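Local structure of predicted sugar phosphatases of the HAD superfamily (2HX1) at residues Val52-Ser57 and Ile81-Ile86; Phe202-Ser207 and His236-Gly241. The protein is a predicted sugar phosphatase of the HAD superfamily that binds magnesium and probably hydrolyses phosphate monoesters. All blocks are in the same frame, centred on the assembly; numbering follows the deposited sequence. Where two conformers were deposited one is given.

Interaction 1. Residues Val52-Ser57 and Ile81-Ile86; sequences VTNDAS and ISSGMI
Thr-53 and Ser-82 face each other as neighbours on two parallel strands, and the backbone bonds run to the residues flanking Ser-82. Thr-53 N donates to Ile-81 O over 3.0 Å, and Thr-53 O receives Ser-83 N, also at 3.0 Å but more bent, with 137° at the hydrogen. The same two carbonyls each take a CA-H...O contact, from Val-52 CA and Ser-82 CA.

Polar side chains extend the join beyond the strands. Ser-82 OG, swung opposite its own backbone N (chi1 158°), gives its proton to Asp-55 O at 2.8 Å, reaching it from above the carbonyl plane. The same oxygen accepts from Gly-84 N (3.2 Å), making Ser-82 the N-cap of helix 83-94. With an alanine here, Asp-55 O and Gly-84 N would probably both be left without their mate, and the loop after strand 48-53 would be less firmly tied to the helix start. Asp-55 OD1 meanwhile accepts from Ser-57 N, an Asx turn, and from the Ser-57 hydroxyl as well, and the two bonds together fix the carboxylate's rotation.

The two strands belong to a beta-alpha-beta unit whose crossover is helix 60-69, part of the Rossmann-like sheet of HAD hydrolases; by its place at the end of strand 48-53, Thr-53 fits the family's motif II. Asn-54 turns away from strand 80-82, its OD1 accepting from Lys-204 N.

Carbon packing occurs on both faces. In one of two modelled conformers, Ile-81 CD1 lies beside Val-52 CG2 at 4.2 Å, near Met-209 of helix 208-218. On the other face Thr-53 CG2 meets Ser-82 CB at 3.9 Å, with Leu-63 of helix 60-69 against the serine. Farther on, Ala-56 CB presses on Gly-84 CA at 3.3 Å, tighter than usual carbon contact.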
ATOM      1  N   VAL A  52      12.794   7.692 -25.954  1.00 21.77           N
ATOM      2  CA  VAL A  52      12.996   7.938 -24.533  1.00 19.78           C
ATOM      3  C   VAL A  52      12.400   6.690 -23.860  1.00 21.80           C
ATOM      4  O   VAL A  52      11.186   6.459 -23.907  1.00 21.60           O
ATOM      5  CB  VAL A  52      12.283   9.209 -24.074  1.00 18.36           C
ATOM      6  CG1 VAL A  52      12.460   9.405 -22.599  1.00 19.28           C
ATOM      7  CG2 VAL A  52      12.798  10.397 -24.876  1.00 17.82           C
ATOM      8  N   THR A  53      13.278   5.885 -23.274  1.00 19.21           N
ATOM      9  CA  THR A  53      12.944   4.565 -22.840  1.00 18.85           C
ATOM     10  C   THR A  53      13.500   4.309 -21.442  1.00 19.19           C
ATOM     11  O   THR A  53      14.612   4.778 -21.109  1.00 19.46           O
ATOM     12  CB  THR A  53      13.528   3.540 -23.819  1.00 19.15           C
ATOM     13  OG1 THR A  53      13.190   2.206 -23.397  1.00 21.03           O
ATOM     14  CG2 THR A  53      15.045   3.672 -23.920  1.00 21.35           C
ATOM     15  N   ASN A  54      12.712   3.596 -20.641  1.00 20.98           N
ATOM     16  CA  ASN A  54      13.131   3.101 -19.329  1.00 24.26           C
ATOM     17  C   ASN A  54      13.870   1.749 -19.395  1.00 25.97           C
ATOM     18  O   ASN A  54      14.074   1.099 -18.386  1.00 30.44           O
ATOM     19  CB  ASN A  54      11.914   2.980 -18.392  1.00 23.71           C
ATOM     20  CG  ASN A  54      11.434   4.320 -17.885  1.00 27.29           C
ATOM     21  OD1 ASN A  54      12.005   5.366 -18.233  1.00 18.88           O
ATOM     22  ND2 ASN A  54      10.370   4.308 -17.059  1.00 20.07           N
ATOM     23  N   ASP A  55      14.251   1.314 -20.586  1.00 29.58           N
ATOM     24  CA  ASP A  55      15.054   0.104 -20.756  1.00 31.09           C
ATOM     25  C   ASP A  55      16.538   0.399 -20.480  1.00 33.92           C
ATOM     26  O   ASP A  55      17.178   1.003 -21.314  1.00 37.43           O
ATOM     27  CB  ASP A  55      14.841  -0.415 -22.176  1.00 31.10           C
ATOM     28  CG  ASP A  55      15.509  -1.750 -22.431  1.00 31.77           C
ATOM     29  OD1 ASP A  55      16.372  -2.194 -21.637  1.00 29.36           O
ATOM     30  OD2 ASP A  55      15.143  -2.356 -23.455  1.00 30.47           O
ATOM     31  N   ALA A  56      17.060  -0.018 -19.314  1.00 33.06           N
ATOM     32  CA  ALA A  56      18.480   0.116 -18.947  1.00 31.30           C
ATOM     33  C   ALA A  56      19.229  -1.251 -18.966  1.00 31.40           C
ATOM     34  O   ALA A  56      20.233  -1.437 -18.282  1.00 32.09           O
ATOM     35  CB  ALA A  56      18.585   0.771 -17.586  1.00 30.49           C
ATOM     36  N   SER A  57      18.734  -2.198 -19.766  1.00 31.14           N
ATOM     37  CA  SER A  57      19.325  -3.541 -19.830  1.00 30.60           C
ATOM     38  C   SER A  57      20.455  -3.647 -20.865  1.00 28.86           C
ATOM     39  O   SER A  57      21.050  -4.701 -20.958  1.00 28.17           O
ATOM     40  CB  SER A  57      18.270  -4.607 -20.176  1.00 28.52           C
ATOM     41  OG  SER A  57      17.800  -4.418 -21.492  1.00 28.10           O
ATOM     42  N   ILE A  81      17.617   7.903 -25.821  1.00 24.21           N
ATOM     43  CA  ILE A  81      17.838   8.386 -24.471  0.70 25.37           C
ATOM     44  C   ILE A  81      17.225   7.373 -23.516  1.00 25.37           C
ATOM     45  O   ILE A  81      16.028   7.152 -23.523  1.00 24.17           O
ATOM     46  CB  ILE A  81      17.174   9.760 -24.242  0.70 25.28           C
ATOM     47  CG1 ILE A  81      17.578  10.766 -25.340  0.70 25.98           C
ATOM     48  CG2 ILE A  81      17.541  10.263 -22.857  0.70 18.24           C
ATOM     49  CD1 ILE A  81      16.628  11.995 -25.437  0.70 28.40           C
ATOM     50  N   SER A  82      18.055   6.764 -22.689  1.00 25.15           N
ATOM     51  CA  SER A  82      17.658   5.633 -21.894  1.00 26.08           C
ATOM     52  C   SER A  82      17.928   5.897 -20.427  1.00 24.72           C
ATOM     53  O   SER A  82      18.900   6.580 -20.094  1.00 24.37           O
ATOM     54  CB  SER A  82      18.533   4.465 -22.377  1.00 25.27           C
ATOM     55  OG  SER A  82      18.641   3.437 -21.430  1.00 32.56           O
ATOM     56  N   SER A  83      17.144   5.289 -19.549  1.00 23.66           N
ATOM     57  CA  SER A  83      17.325   5.526 -18.115  1.00 25.11           C
ATOM     58  C   SER A  83      18.640   4.915 -17.626  1.00 25.43           C
ATOM     59  O   SER A  83      19.184   5.350 -16.613  1.00 26.30           O
ATOM     60  CB  SER A  83      16.137   5.030 -17.301  1.00 26.10           C
ATOM     61  OG  SER A  83      16.044   3.637 -17.356  1.00 25.77           O
ATOM     62  N   GLY A  84      19.185   3.955 -18.367  1.00 23.63           N
ATOM     63  CA  GLY A  84      20.510   3.428 -18.043  1.00 25.44           C
ATOM     64  C   GLY A  84      21.604   4.483 -18.034  1.00 25.56           C
ATOM     65  O   GLY A  84      22.603   4.349 -17.308  1.00 26.02           O
HETATM   66  N   MSE A  85      21.413   5.549 -18.813  1.00 24.91           N
HETATM   67  CA  MSE A  85      22.365   6.659 -18.810  0.70 27.12           C
HETATM   68  C   MSE A  85      22.363   7.380 -17.460  1.00 27.07           C
HETATM   69  O   MSE A  85      23.416   7.824 -16.977  1.00 26.68           O
HETATM   70  CB  MSE A  85      22.038   7.628 -19.938  0.70 27.08           C
HETATM   71  CG  MSE A  85      22.283   7.002 -21.328  0.70 32.63           C
HETATM   72 SE   MSE A  85      21.314   7.866 -22.778  0.50 41.11          SE
HETATM   73  CE  MSE A  85      21.866   9.766 -22.458  0.70 28.88           C
ATOM     74  N   ILE A  86      21.185   7.491 -16.843  1.00 24.31           N
ATOM     75  CA  ILE A  86      21.075   8.134 -15.559  0.60 26.41           C
ATOM     76  C   ILE A  86      21.767   7.290 -14.505  1.00 26.17           C
ATOM     77  O   ILE A  86      22.535   7.805 -13.679  1.00 27.59           O
ATOM     78  CB  ILE A  86      19.619   8.343 -15.098  0.60 29.00           C
ATOM     79  CG1 ILE A  86      18.809   9.153 -16.114  0.60 29.08           C
ATOM     80  CG2 ILE A  86      19.623   9.047 -13.733  0.60 23.90           C
ATOM     81  CD1 ILE A  86      17.328   9.164 -15.806  0.60 30.59           C
TER

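Interaction 2. Residues Phe202-Ser207 and His236-Gly241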
ATOM      1  N   PHE A 202      14.855   5.284 -11.667  1.00 22.56           N
ATOM      2  CA  PHE A 202      15.214   6.273 -12.690  1.00 22.90           C
ATOM      3  C   PHE A 202      14.356   6.073 -13.903  1.00 23.83           C
ATOM      4  O   PHE A 202      14.014   4.929 -14.266  1.00 22.10           O
ATOM      5  CB  PHE A 202      16.683   6.138 -13.096  1.00 24.01           C
ATOM      6  CG  PHE A 202      17.671   6.562 -12.004  1.00 24.59           C
ATOM      7  CD1 PHE A 202      17.574   7.809 -11.403  1.00 28.80           C
ATOM      8  CD2 PHE A 202      18.701   5.726 -11.625  1.00 17.02           C
ATOM      9  CE1 PHE A 202      18.492   8.220 -10.430  1.00 22.61           C
ATOM     10  CE2 PHE A 202      19.623   6.127 -10.656  1.00 22.47           C
ATOM     11  CZ  PHE A 202      19.509   7.371 -10.064  1.00 25.38           C
ATOM     12  N   GLY A 203      14.001   7.191 -14.520  1.00 20.76           N
ATOM     13  CA  GLY A 203      13.273   7.183 -15.774  1.00 19.93           C
ATOM     14  C   GLY A 203      11.904   7.758 -15.591  1.00 20.12           C
ATOM     15  O   GLY A 203      11.539   8.204 -14.496  1.00 17.08           O
ATOM     16  N   LYS A 204      11.129   7.693 -16.676  1.00 19.82           N
ATOM     17  CA  LYS A 204       9.767   8.210 -16.701  1.00 19.44           C
ATOM     18  C   LYS A 204       8.998   7.580 -15.547  1.00 18.69           C
ATOM     19  O   LYS A 204       9.148   6.389 -15.308  1.00 19.95           O
ATOM     20  CB  LYS A 204       9.082   7.874 -18.040  1.00 17.14           C
ATOM     21  CG  LYS A 204       9.879   8.294 -19.316  1.00 19.56           C
ATOM     22  CD  LYS A 204       9.247   7.729 -20.580  1.00 20.74           C
ATOM     23  CE  LYS A 204       9.493   6.232 -20.749  1.00 25.06           C
ATOM     24  NZ  LYS A 204       9.112   5.768 -22.091  1.00 23.78           N
ATOM     25  N   PRO A 205       8.139   8.358 -14.867  1.00 18.09           N
ATOM     26  CA  PRO A 205       7.676   9.728 -15.114  1.00 20.20           C
ATOM     27  C   PRO A 205       8.556  10.887 -14.585  1.00 22.46           C
ATOM     28  O   PRO A 205       8.105  12.051 -14.580  1.00 22.98           O
ATOM     29  CB  PRO A 205       6.351   9.755 -14.371  1.00 22.72           C
ATOM     30  CG  PRO A 205       6.598   8.889 -13.182  1.00 21.67           C
ATOM     31  CD  PRO A 205       7.473   7.764 -13.697  1.00 19.54           C
ATOM     32  N   ASP A 206       9.784  10.588 -14.154  1.00 23.20           N
ATOM     33  CA  ASP A 206      10.763  11.641 -13.825  1.00 25.05           C
ATOM     34  C   ASP A 206      11.053  12.385 -15.126  1.00 24.50           C
ATOM     35  O   ASP A 206      10.658  11.926 -16.199  1.00 23.03           O
ATOM     36  CB  ASP A 206      12.090  11.070 -13.303  1.00 26.97           C
ATOM     37  CG  ASP A 206      11.979  10.404 -11.908  1.00 33.24           C
ATOM     38  OD1 ASP A 206      10.919  10.522 -11.213  1.00 42.12           O
ATOM     39  OD2 ASP A 206      13.007   9.783 -11.514  1.00 35.51           O
ATOM     40  N   SER A 207      11.764  13.509 -15.014  1.00 23.05           N
ATOM     41  CA  SER A 207      11.929  14.454 -16.113  1.00 22.92           C
ATOM     42  C   SER A 207      13.376  14.674 -16.559  1.00 23.39           C
ATOM     43  O   SER A 207      13.613  15.521 -17.446  1.00 20.52           O
ATOM     44  CB  SER A 207      11.333  15.790 -15.715  1.00 24.32           C
ATOM     45  OG  SER A 207      12.120  16.408 -14.717  1.00 28.95           O
ATOM     46  N   HIS A 236       0.826   6.218 -16.521  1.00 25.45           N
ATOM     47  CA  HIS A 236       1.484   6.593 -15.296  1.00 27.56           C
ATOM     48  C   HIS A 236       2.977   6.789 -15.494  1.00 26.55           C
ATOM     49  O   HIS A 236       3.632   7.255 -14.575  1.00 29.34           O
ATOM     50  CB  HIS A 236       1.213   5.559 -14.183  1.00 28.64           C
ATOM     51  CG  HIS A 236       1.324   4.143 -14.640  1.00 38.18           C
ATOM     52  ND1 HIS A 236       2.465   3.389 -14.459  1.00 45.17           N
ATOM     53  CD2 HIS A 236       0.444   3.350 -15.306  1.00 41.16           C
ATOM     54  CE1 HIS A 236       2.279   2.187 -14.980  1.00 45.74           C
ATOM     55  NE2 HIS A 236       1.062   2.138 -15.500  1.00 46.33           N
ATOM     56  N   THR A 237       3.517   6.463 -16.679  1.00 24.60           N
ATOM     57  CA  THR A 237       4.922   6.725 -16.967  1.00 20.85           C
ATOM     58  C   THR A 237       5.105   7.775 -18.113  1.00 20.76           C
ATOM     59  O   THR A 237       5.569   8.924 -17.897  1.00 20.72           O
ATOM     60  CB  THR A 237       5.705   5.400 -17.326  1.00 21.91           C
ATOM     61  OG1 THR A 237       5.093   4.756 -18.440  1.00 21.22           O
ATOM     62  CG2 THR A 237       5.728   4.387 -16.176  1.00 18.80           C
ATOM     63  N   ASP A 238       4.727   7.393 -19.326  1.00 18.89           N
ATOM     64  CA  ASP A 238       4.836   8.278 -20.494  1.00 20.05           C
ATOM     65  C   ASP A 238       3.974   9.549 -20.422  1.00 20.53           C
ATOM     66  O   ASP A 238       4.472  10.647 -20.657  1.00 22.63           O
ATOM     67  CB  ASP A 238       4.468   7.520 -21.771  1.00 21.93           C
ATOM     68  CG  ASP A 238       5.200   6.206 -21.895  1.00 21.96           C
ATOM     69  OD1 ASP A 238       6.426   6.169 -21.610  1.00 24.87           O
ATOM     70  OD2 ASP A 238       4.537   5.204 -22.232  1.00 25.32           O
ATOM     71  N   ILE A 239       2.691   9.394 -20.134  1.00 20.19           N
ATOM     72  CA  ILE A 239       1.737  10.489 -20.256  1.00 19.50           C
ATOM     73  C   ILE A 239       1.858  11.393 -19.051  1.00 20.32           C
ATOM     74  O   ILE A 239       1.961  12.598 -19.210  1.00 20.61           O
ATOM     75  CB  ILE A 239       0.290   9.994 -20.397  1.00 20.56           C
ATOM     76  CG1 ILE A 239       0.185   8.925 -21.506  1.00 25.60           C
ATOM     77  CG2 ILE A 239      -0.647  11.180 -20.682  1.00 18.58           C
ATOM     78  CD1 ILE A 239       0.768   9.341 -22.860  1.00 18.10           C
ATOM     79  N   LEU A 240       1.850  10.809 -17.848  1.00 20.48           N
ATOM     80  CA  LEU A 240       2.063  11.581 -16.595  1.00 21.58           C
ATOM     81  C   LEU A 240       3.394  12.300 -16.655  1.00 23.61           C
ATOM     82  O   LEU A 240       3.477  13.516 -16.427  1.00 26.81           O
ATOM     83  CB  LEU A 240       2.014  10.635 -15.371  1.00 22.63           C
ATOM     84  CG  LEU A 240       2.276  11.238 -13.980  1.00 22.41           C
ATOM     85  CD1 LEU A 240       1.273  12.306 -13.717  1.00 17.86           C
ATOM     86  CD2 LEU A 240       2.300  10.192 -12.848  1.00 17.73           C
ATOM     87  N   GLY A 241       4.444  11.552 -17.014  1.00 22.03           N
ATOM     88  CA  GLY A 241       5.790  12.100 -17.089  1.00 19.17           C
ATOM     89  C   GLY A 241       5.870  13.281 -18.022  1.00 20.24           C
ATOM     90  O   GLY A 241       6.329  14.343 -17.639  1.00 17.68           O
TER
HETATM   91  O   HOH W   1       8.193  14.578 -15.643  1.00 21.61           O
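A cis peptide bond joins Lys-204 to Pro-205 where the loop meets helix 235-245, and Pro-205 CA comes within 3.6 Å of Gly-241 CA, just beyond a wider pi-type turn at 236-239. The pairing brings together a lysine and an aspartate whose positions fit motifs III and IV of the HAD superfamily, next to the magnesium site formed by Asp-20, Phe-22 and Asp-233.

Lys-204 reaches the helix with its ammonium end. Its chain is bent at the third torsion (chi3 -74°), which helps bring NZ to Asp-238 OD1 at 2.8 Å, a salt bridge that meets the oxygen nearly head-on along its C-O bond. NZ is gripped further by Asp-20 OD1 and Val-52 O, so three oxygens share one ammonium group. The carboxylate of Asp-238 starts out away from the loop, and its end bends back to the lysine; OD2 accepts from Thr-234 N, which fixes the group from its other oxygen. The lysine thereby links the helix carboxylate to a residue that itself belongs to the metal site.

Nearer the backbone, Lys-204 CB rests on Thr-237 O at 3.7 Å. The Pro-205 ring packs against the His-236 carbonyl, CG meeting His-236 O at 3.7 Å, while CB touches Leu-240 CD2 more loosely. Gly-241 lets the two chains come this close, because a CB there would clash with Pro-205 CA and with Thr-237 O. A neighbouring subunit borders the loop too, its Lys-244 forming a salt bridge with Asp-206. Gly-241 CA also makes a CA-H...O contact of 3.4 Å with Pro-205 O, and a water donates to both Pro-205 O and Gly-241 O, 2.7 Å from each.

Overall arrangement
From the N terminus, the chain first closes a loop at interaction 1, where strand 48-53 returns through helix 60-69 to strand 80-82 at the edge of the six-stranded sheet. That loop is complete well before interaction 2 opens, so the two follow in series, neither nesting nor crossing. Between them the chain builds the second, five-stranded sheet, whose last strand, 199-202, leads into residues 202-207. Interaction 2 then closes a loop onto helix 235-245, which follows strand 228-232 of the first sheet. The two contacts touch in space, with centres about 12 Å apart, because 202-207 lies against 52-57 as well, and together they tie the second sheet's exit to the first sheet beside the metal site.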